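Local coordinates for protein acetyltransferase Atu2258 (Agrobacterium tumefaciens str. C58, PDB 2G3A) that catalyses the transfer of an acetyl group from acetyl coenzyme A to acceptor substrates, with a preference for glucosamine 6-phosphate or dopamine, at residues 65-70 against 95-100; 69-74 against 107-112; 76-81 against 112-117. All coordinates share one frame; numbering follows the deposited sequence.

How the contacts relate
Three contacts sample one mixed sheet and the helix that crosses it. Contact 1 lays helix 92-106 on strand 63-72. Contact 2 joins the end of that strand and the turn after it to the segment leading from the helix into strand 111-116, and contact 3 pairs strands 75-82 and 111-116. Centres of contacts 1 and 3 are about 9 Å apart, linked by Val68 O to Gln79 N at 2.7 Å, a probable hydrogen bond. Contact 2 lies about 13 Å from contact 1 and 12 Å from contact 3, centre to centre, away from the CoA site. Contact 3 includes Leu81, part of the CoA site assigned by similarity, and Leu96 of contact 1 packs against it.

Contact 1: residues 65-70 against 95-100; sequences GGLVGH and KLLAMA
Leu67 reaches from strand 65-70 to the side of helix 95-100 that carries Leu96 and Ala100, and its CD1 methyl makes its closest touches there. Its CB already stands 4.3 Å from Leu96 CB, at the base of the helical residue. CG lies anti to the N of Leu67 (chi1 179°), and beyond it CD1 is the branch that meets the helix, with CD2 farther from it. CD1 lies 3.7 Å from Leu96 O and 3.9 Å from Ala100 CB, so it touches the helix backbone where one turn follows the next. The same methyl meets Leu97 CD2 at 4.2 Å; Leu97 leaves its backbone pointing away from the strand, and its end bends back to make this touch. Leu96 O already takes the helix bond from Ala100 N at 3.0 Å, so the methyl's touch there is plain van der Waals packing.

Strand and helix axes come within 8.6 Å of each other and run 38° apart in direction, the roughly parallel lie of a helix packed over a sheet. In the GNAT fold this is the helix that follows strand 75-82 and returns the chain to strand 111-116, here covering strand 63-72 on its way. Leu67 also touches Val78 on the adjoining strand, while Leu96 continues onto Ile54, Ile56 and Leu81, which extends the apolar layer across the sheet.

Leu96 supplies the second point of touch. Its CD1 rests 3.9 Å from Gly66 C, and CD2 also comes down near Gly66 CA, so both methyls lie against strand backbone. Gly66 has a phi of 137°, at which a CB would press on the carbonyl oxygen of Gly65. Phe18 of the second subunit packs against Leu96 as well.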
loop_
_atom_site.group_PDB
_atom_site.type_symbol
_atom_site.label_atom_id
_atom_site.label_comp_id
_atom_site.label_asym_id
_atom_site.label_seq_id
_atom_site.Cartn_x
_atom_site.Cartn_y
_atom_site.Cartn_z
ATOM N N GLY A 65 9.889 -17.312 -5.706
ATOM C CA GLY A 65 9.867 -16.275 -4.675
ATOM C C GLY A 65 10.478 -14.992 -5.214
ATOM O O GLY A 65 10.683 -14.855 -6.426
ATOM N N GLY A 66 10.775 -14.060 -4.315
ATOM C CA GLY A 66 11.402 -12.803 -4.706
ATOM C C GLY A 66 10.835 -11.573 -4.030
ATOM O O GLY A 66 10.234 -11.661 -2.968
ATOM N N LEU A 67 11.025 -10.430 -4.686
ATOM C CA LEU A 67 10.650 -9.139 -4.168
ATOM C C LEU A 67 9.887 -8.378 -5.252
ATOM O O LEU A 67 10.269 -8.397 -6.436
ATOM C CB LEU A 67 11.908 -8.378 -3.698
ATOM C CG LEU A 67 11.785 -6.967 -3.126
ATOM C CD1 LEU A 67 12.960 -6.663 -2.186
ATOM C CD2 LEU A 67 11.642 -5.871 -4.215
ATOM N N VAL A 68 8.791 -7.749 -4.839
ATOM C CA VAL A 68 7.991 -6.882 -5.712
ATOM C C VAL A 68 7.964 -5.491 -5.103
ATOM O O VAL A 68 7.615 -5.322 -3.926
ATOM C CB VAL A 68 6.547 -7.419 -5.887
ATOM C CG1 VAL A 68 5.698 -6.474 -6.775
ATOM C CG2 VAL A 68 6.565 -8.819 -6.492
ATOM N N GLY A 69 8.352 -4.491 -5.881
ATOM C CA GLY A 69 8.271 -3.117 -5.399
ATOM C C GLY A 69 8.322 -2.098 -6.502
ATOM O O GLY A 69 8.080 -2.413 -7.662
ATOM N N HIS A 70 8.628 -0.859 -6.144
ATOM C CA HIS A 70 8.772 0.193 -7.152
ATOM C C HIS A 70 9.464 1.405 -6.559
ATOM O O HIS A 70 9.492 1.585 -5.345
ATOM C CB HIS A 70 7.413 0.611 -7.736
ATOM C CG HIS A 70 6.513 1.295 -6.753
ATOM N ND1 HIS A 70 5.545 0.623 -6.039
ATOM C CD2 HIS A 70 6.423 2.593 -6.381
ATOM C CE1 HIS A 70 4.905 1.476 -5.260
ATOM N NE2 HIS A 70 5.420 2.678 -5.449
ATOM N N LYS A 95 19.422 -10.531 0.993
ATOM C CA LYS A 95 20.001 -10.466 -0.348
ATOM C C LYS A 95 19.060 -9.750 -1.307
ATOM O O LYS A 95 19.501 -8.948 -2.128
ATOM C CB LYS A 95 20.343 -11.865 -0.872
ATOM C CG LYS A 95 20.883 -11.873 -2.310
ATOM C CD LYS A 95 21.468 -13.227 -2.677
ATOM C CE LYS A 95 22.132 -13.192 -4.057
ATOM N NZ LYS A 95 22.764 -14.511 -4.357
ATOM N N LEU A 96 17.769 -10.073 -1.220
ATOM C CA LEU A 96 16.748 -9.409 -2.025
ATOM C C LEU A 96 16.683 -7.928 -1.692
ATOM O O LEU A 96 16.637 -7.101 -2.595
ATOM C CB LEU A 96 15.370 -10.063 -1.821
ATOM C CG LEU A 96 15.219 -11.503 -2.333
ATOM C CD1 LEU A 96 13.989 -12.134 -1.733
ATOM C CD2 LEU A 96 15.176 -11.569 -3.859
ATOM N N LEU A 97 16.715 -7.597 -0.398
ATOM C CA LEU A 97 16.725 -6.187 0.010
ATOM C C LEU A 97 17.970 -5.442 -0.489
ATOM O O LEU A 97 17.894 -4.277 -0.889
ATOM C CB LEU A 97 16.616 -6.069 1.524
ATOM C CG LEU A 97 15.269 -6.538 2.110
ATOM C CD1 LEU A 97 15.399 -6.631 3.625
ATOM C CD2 LEU A 97 14.117 -5.586 1.683
ATOM N N ALA A 98 19.118 -6.114 -0.435
ATOM C CA ALA A 98 20.373 -5.530 -0.919
ATOM C C ALA A 98 20.361 -5.304 -2.434
ATOM O O ALA A 98 20.839 -4.266 -2.924
ATOM C CB ALA A 98 21.568 -6.403 -0.492
HETATM N N MSE A 99 19.780 -6.238 -3.181
HETATM C CA MSE A 99 19.665 -6.063 -4.636
HETATM C C MSE A 99 18.723 -4.916 -5.005
HETATM O O MSE A 99 19.005 -4.133 -5.926
HETATM C CB MSE A 99 19.196 -7.349 -5.298
HETATM C CG MSE A 99 20.206 -8.479 -5.201
HETATM SE SE MSE A 99 19.529 -10.066 -6.093
HETATM C CE MSE A 99 19.235 -9.356 -7.918
ATOM N N ALA A 100 17.612 -4.813 -4.279
ATOM C CA ALA A 100 16.656 -3.709 -4.454
ATOM C C ALA A 100 17.283 -2.360 -4.088
ATOM O O ALA A 100 17.123 -1.381 -4.818
ATOM C CB ALA A 100 15.390 -3.964 -3.621
#

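Contact 2: residues 69-74 against 107-112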
loop_
_atom_site.group_PDB
_atom_site.type_symbol
_atom_site.label_atom_id
_atom_site.label_comp_id
_atom_site.label_asym_id
_atom_site.label_seq_id
_atom_site.Cartn_x
_atom_site.Cartn_y
_atom_site.Cartn_z
ATOM N N GLY A 69 8.352 -4.491 -5.881
ATOM C CA GLY A 69 8.271 -3.117 -5.399
ATOM C C GLY A 69 8.322 -2.098 -6.502
ATOM O O GLY A 69 8.080 -2.413 -7.662
ATOM N N HIS A 70 8.628 -0.859 -6.144
ATOM C CA HIS A 70 8.772 0.193 -7.152
ATOM C C HIS A 70 9.464 1.405 -6.559
ATOM O O HIS A 70 9.492 1.585 -5.345
ATOM C CB HIS A 70 7.413 0.611 -7.736
ATOM C CG HIS A 70 6.513 1.295 -6.753
ATOM N ND1 HIS A 70 5.545 0.623 -6.039
ATOM C CD2 HIS A 70 6.423 2.593 -6.381
ATOM C CE1 HIS A 70 4.905 1.476 -5.260
ATOM N NE2 HIS A 70 5.420 2.678 -5.449
ATOM N N THR A 71 10.017 2.241 -7.429
ATOM C CA THR A 71 10.543 3.517 -6.984
ATOM C C THR A 71 9.647 4.629 -7.522
ATOM O O THR A 71 9.181 4.556 -8.658
ATOM C CB THR A 71 11.987 3.720 -7.450
ATOM O OG1 THR A 71 12.034 3.600 -8.876
ATOM C CG2 THR A 71 12.893 2.653 -6.823
ATOM N N ALA A 72 9.388 5.636 -6.687
ATOM C CA ALA A 72 8.613 6.820 -7.080
ATOM C C ALA A 72 8.992 7.977 -6.172
ATOM O O ALA A 72 9.153 7.783 -4.956
ATOM C CB ALA A 72 7.122 6.534 -6.965
ATOM N N ARG A 73 9.136 9.172 -6.745
ATOM C CA ARG A 73 9.383 10.387 -5.944
ATOM C C ARG A 73 10.581 10.228 -4.987
ATOM O O ARG A 73 10.575 10.713 -3.845
ATOM C CB ARG A 73 8.102 10.806 -5.206
ATOM C CG ARG A 73 6.953 11.092 -6.171
ATOM C CD ARG A 73 5.678 11.566 -5.491
ATOM N NE ARG A 73 4.616 11.817 -6.470
ATOM C CZ ARG A 73 4.569 12.878 -7.270
ATOM N NH1 ARG A 73 5.531 13.800 -7.237
ATOM N NH2 ARG A 73 3.568 13.003 -8.131
ATOM N N GLY A 74 11.602 9.529 -5.472
ATOM C CA GLY A 74 12.882 9.420 -4.778
ATOM C C GLY A 74 12.993 8.294 -3.771
ATOM O O GLY A 74 14.020 8.169 -3.113
ATOM N N ARG A 107 19.065 4.364 -9.370
ATOM C CA ARG A 107 17.993 5.200 -9.916
ATOM C C ARG A 107 17.998 6.602 -9.302
ATOM O O ARG A 107 17.178 7.445 -9.671
ATOM C CB ARG A 107 16.629 4.533 -9.705
ATOM C CG ARG A 107 16.489 3.158 -10.362
ATOM C CD ARG A 107 15.093 2.608 -10.198
ATOM N NE ARG A 107 14.957 1.316 -10.859
ATOM C CZ ARG A 107 13.835 0.601 -10.917
ATOM N NH1 ARG A 107 12.710 1.047 -10.368
ATOM N NH2 ARG A 107 13.835 -0.568 -11.545
ATOM N N GLY A 108 18.913 6.832 -8.355
ATOM C CA GLY A 108 19.034 8.110 -7.656
ATOM C C GLY A 108 18.120 8.300 -6.454
ATOM O O GLY A 108 17.893 9.435 -6.036
ATOM N N CYS A 109 17.592 7.205 -5.894
ATOM C CA CYS A 109 16.677 7.285 -4.738
ATOM C C CYS A 109 17.397 7.712 -3.470
ATOM O O CYS A 109 18.592 7.495 -3.345
ATOM C CB CYS A 109 15.964 5.955 -4.490
ATOM S SG CYS A 109 14.862 5.501 -5.853
HETATM N N MSE A 110 16.637 8.310 -2.551
HETATM C CA MSE A 110 17.109 8.829 -1.276
HETATM C C MSE A 110 16.889 7.863 -0.113
HETATM O O MSE A 110 17.424 8.045 0.979
HETATM C CB MSE A 110 16.331 10.106 -0.953
HETATM C CG MSE A 110 16.561 11.266 -1.899
HETATM SE SE MSE A 110 15.129 12.574 -1.578
HETATM C CE MSE A 110 15.456 12.891 0.230
ATOM N N GLY A 111 16.063 6.853 -0.326
ATOM C CA GLY A 111 15.730 5.932 0.757
ATOM C C GLY A 111 14.725 4.865 0.357
ATOM O O GLY A 111 14.227 4.844 -0.786
ATOM N N ALA A 112 14.422 3.981 1.296
ATOM C CA ALA A 112 13.470 2.881 1.063
ATOM C C ALA A 112 12.477 2.855 2.200
ATOM O O ALA A 112 12.787 3.259 3.324
ATOM C CB ALA A 112 14.221 1.520 0.999
#
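The guanidinium of Arg107 meets Thr71 at its edge: NH1 donates to Thr71 OG1 over 3.0 Å, with the oxygen only 1° out of the guanidinium plane and an N-H...O angle of 162°. The group is also held by a salt bridge from NE to Glu103, a bond from NH2 to Asp51 O and a weak one from NH1 to Arg50 O, so several bonds fix how it is turned. Thr71 has OG1 between its backbone N and carbonyl carbon (chi1 57°), which presents the hydroxyl to Arg107 and leaves CG2 to pack on Cys109 SG at 3.6 Å. Further along, the backbones meet directly. Met110 N donates to Gly74 O over 2.7 Å, in the carbonyl plane, and Cys109 CB lies 3.3 Å from the same oxygen.

A hairpin turn thus meets a helix end. Arg73 and Gly74 have the backbone angles of a type I' turn, closing the two-residue hairpin between strands 63-72 and 75-82, while Gly108, with positive phi, ends helix 92-106 in a Schellman motif just before strand 111-116 begins.

Contact 3: residues 76-81 against 112-117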
loop_
_atom_site.group_PDB
_atom_site.type_symbol
_atom_site.label_atom_id
_atom_site.label_comp_id
_atom_site.label_asym_id
_atom_site.label_seq_id
_atom_site.Cartn_x
_atom_site.Cartn_y
_atom_site.Cartn_z
ATOM N N LEU A 76 12.250 4.041 -2.720
ATOM C CA LEU A 76 11.901 2.643 -2.956
ATOM C C LEU A 76 10.838 2.161 -1.964
ATOM O O LEU A 76 10.976 2.348 -0.751
ATOM C CB LEU A 76 13.145 1.753 -2.824
ATOM C CG LEU A 76 12.914 0.239 -2.740
ATOM C CD1 LEU A 76 12.350 -0.340 -4.031
ATOM C CD2 LEU A 76 14.209 -0.498 -2.334
ATOM N N TYR A 77 9.764 1.585 -2.495
ATOM C CA TYR A 77 8.769 0.886 -1.670
ATOM C C TYR A 77 8.874 -0.595 -2.003
ATOM O O TYR A 77 8.771 -0.985 -3.179
ATOM C CB TYR A 77 7.329 1.382 -1.917
ATOM C CG TYR A 77 6.298 0.589 -1.093
ATOM C CD1 TYR A 77 6.446 0.462 0.281
ATOM C CD2 TYR A 77 5.214 -0.079 -1.707
ATOM C CE1 TYR A 77 5.533 -0.277 1.055
ATOM C CE2 TYR A 77 4.287 -0.837 -0.931
ATOM C CZ TYR A 77 4.465 -0.926 0.449
ATOM O OH TYR A 77 3.583 -1.645 1.257
ATOM N N VAL A 78 9.108 -1.407 -0.978
ATOM C CA VAL A 78 9.083 -2.857 -1.123
ATOM C C VAL A 78 7.678 -3.313 -0.743
ATOM O O VAL A 78 7.255 -3.157 0.408
ATOM C CB VAL A 78 10.157 -3.556 -0.246
ATOM C CG1 VAL A 78 9.997 -5.091 -0.282
ATOM C CG2 VAL A 78 11.568 -3.142 -0.684
ATOM N N GLN A 79 6.953 -3.854 -1.723
ATOM C CA GLN A 79 5.567 -4.275 -1.519
ATOM C C GLN A 79 5.427 -5.730 -1.049
ATOM O O GLN A 79 4.647 -6.029 -0.126
ATOM C CB GLN A 79 4.766 -4.089 -2.818
ATOM C CG GLN A 79 3.275 -4.381 -2.677
ATOM C CD GLN A 79 2.624 -4.731 -4.010
ATOM O OE1 GLN A 79 3.141 -4.393 -5.083
ATOM N NE2 GLN A 79 1.486 -5.415 -3.948
ATOM N N LEU A 80 6.163 -6.639 -1.688
ATOM C CA LEU A 80 6.087 -8.049 -1.334
ATOM C C LEU A 80 7.480 -8.618 -1.292
ATOM O O LEU A 80 8.314 -8.253 -2.109
ATOM C CB LEU A 80 5.280 -8.851 -2.368
ATOM C CG LEU A 80 3.881 -8.418 -2.829
ATOM C CD1 LEU A 80 3.513 -9.187 -4.093
ATOM C CD2 LEU A 80 2.840 -8.660 -1.756
ATOM N N LEU A 81 7.709 -9.539 -0.361
ATOM C CA LEU A 81 8.948 -10.295 -0.311
ATOM C C LEU A 81 8.632 -11.677 0.184
ATOM O O LEU A 81 8.075 -11.830 1.279
ATOM C CB LEU A 81 9.957 -9.626 0.627
ATOM C CG LEU A 81 11.434 -10.028 0.545
ATOM C CD1 LEU A 81 12.313 -8.944 1.147
ATOM C CD2 LEU A 81 11.733 -11.387 1.212
ATOM N N ALA A 112 14.422 3.981 1.296
ATOM C CA ALA A 112 13.470 2.881 1.063
ATOM C C ALA A 112 12.477 2.855 2.200
ATOM O O ALA A 112 12.787 3.259 3.324
ATOM C CB ALA A 112 14.221 1.520 0.999
ATOM N N TYR A 113 11.280 2.358 1.935
ATOM C CA TYR A 113 10.398 2.021 3.043
ATOM C C TYR A 113 9.682 0.700 2.830
ATOM O O TYR A 113 9.615 0.164 1.714
ATOM C CB TYR A 113 9.444 3.190 3.406
ATOM C CG TYR A 113 8.364 3.480 2.382
ATOM C CD1 TYR A 113 7.023 3.187 2.658
ATOM C CD2 TYR A 113 8.671 4.082 1.154
ATOM C CE1 TYR A 113 6.019 3.460 1.719
ATOM C CE2 TYR A 113 7.679 4.372 0.225
ATOM C CZ TYR A 113 6.356 4.062 0.513
ATOM O OH TYR A 113 5.371 4.348 -0.421
ATOM N N ILE A 114 9.135 0.189 3.926
ATOM C CA ILE A 114 8.644 -1.166 3.981
ATOM C C ILE A 114 7.637 -1.292 5.121
ATOM O O ILE A 114 7.641 -0.493 6.061
ATOM C CB ILE A 114 9.841 -2.175 4.120
ATOM C CG1 ILE A 114 9.441 -3.584 3.696
ATOM C CG2 ILE A 114 10.403 -2.178 5.560
ATOM C CD1 ILE A 114 10.680 -4.490 3.347
ATOM N N ASP A 115 6.754 -2.283 5.034
ATOM C CA ASP A 115 5.837 -2.519 6.154
ATOM C C ASP A 115 5.603 -4.008 6.374
ATOM O O ASP A 115 5.848 -4.811 5.487
ATOM C CB ASP A 115 4.525 -1.773 5.937
ATOM C CG ASP A 115 3.934 -2.051 4.583
ATOM O OD1 ASP A 115 3.498 -3.184 4.375
ATOM O OD2 ASP A 115 3.932 -1.145 3.733
ATOM N N THR A 116 5.129 -4.370 7.557
ATOM C CA THR A 116 4.981 -5.788 7.892
ATOM C C THR A 116 4.093 -6.018 9.108
ATOM O O THR A 116 4.020 -5.167 9.995
ATOM C CB THR A 116 6.366 -6.475 8.117
ATOM O OG1 THR A 116 6.179 -7.882 8.211
ATOM C CG2 THR A 116 7.055 -5.983 9.394
HETATM N N MSE A 117 3.434 -7.172 9.139
HETATM C CA MSE A 117 2.760 -7.650 10.351
HETATM C C MSE A 117 3.452 -8.875 10.959
HETATM O O MSE A 117 2.980 -9.440 11.937
HETATM C CB MSE A 117 1.314 -7.999 10.042
HETATM C CG MSE A 117 1.186 -9.321 9.285
HETATM SE SE MSE A 117 -0.672 -9.719 8.829
HETATM C CE MSE A 117 -1.222 -10.624 10.478
HETATM O O HOH W 1 6.261 -4.088 2.578
#
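Strands 76-81 and 112-116 run parallel, their axes 24° apart, and diverge along their length: CA atoms are 4.3 Å apart at Leu76 and Ala112 but 5.4 Å at Val78 and Ile114. Tyr113 N bonds to Leu76 O over 2.7 Å, and Val78 N to Tyr113 O over 3.2 Å. Beyond this, a water bridges the strands, 2.6 Å from Val78 O, to which it can donate, and accepting from Asp115 N at 3.1 Å.

Tyr77 and Tyr113 share one face of the sheet. Tyr77 CD1 sits over a face of the Tyr113 ring, offset toward its rim and 3.4 Å from Tyr113 CE1, with the planes 31° apart, an oblique pairing. The Tyr77 ring then passes across the side chain of Asp115 and gives its hydroxyl to the carboxylate: OH donates to Asp115 OD2 at 2.5 Å, on the syn side of that oxygen and in the plane of the ring. Asp115 is placed for this by a chi1 of 51°, which sets its CG between backbone N and carbonyl carbon. On the face bearing Leu76 and Ala112, Leu76 CD2 packs on Ala112 CB, and Val78 CG1 lies beside Ile114 CD1, with Tyr125 touching Ile114.

Gln79 and Leu80 both face Val68, a classic beta bulge. Parallel strands joined by helix 92-106 form a beta-alpha-beta crossover, and their splaying beyond the last direct bond, with the bulge nearby, is the hallmark of the GNAT fold, where the pantetheine arm of acetyl-CoA lies in relatives; Leu81 is assigned to the CoA site by similarity.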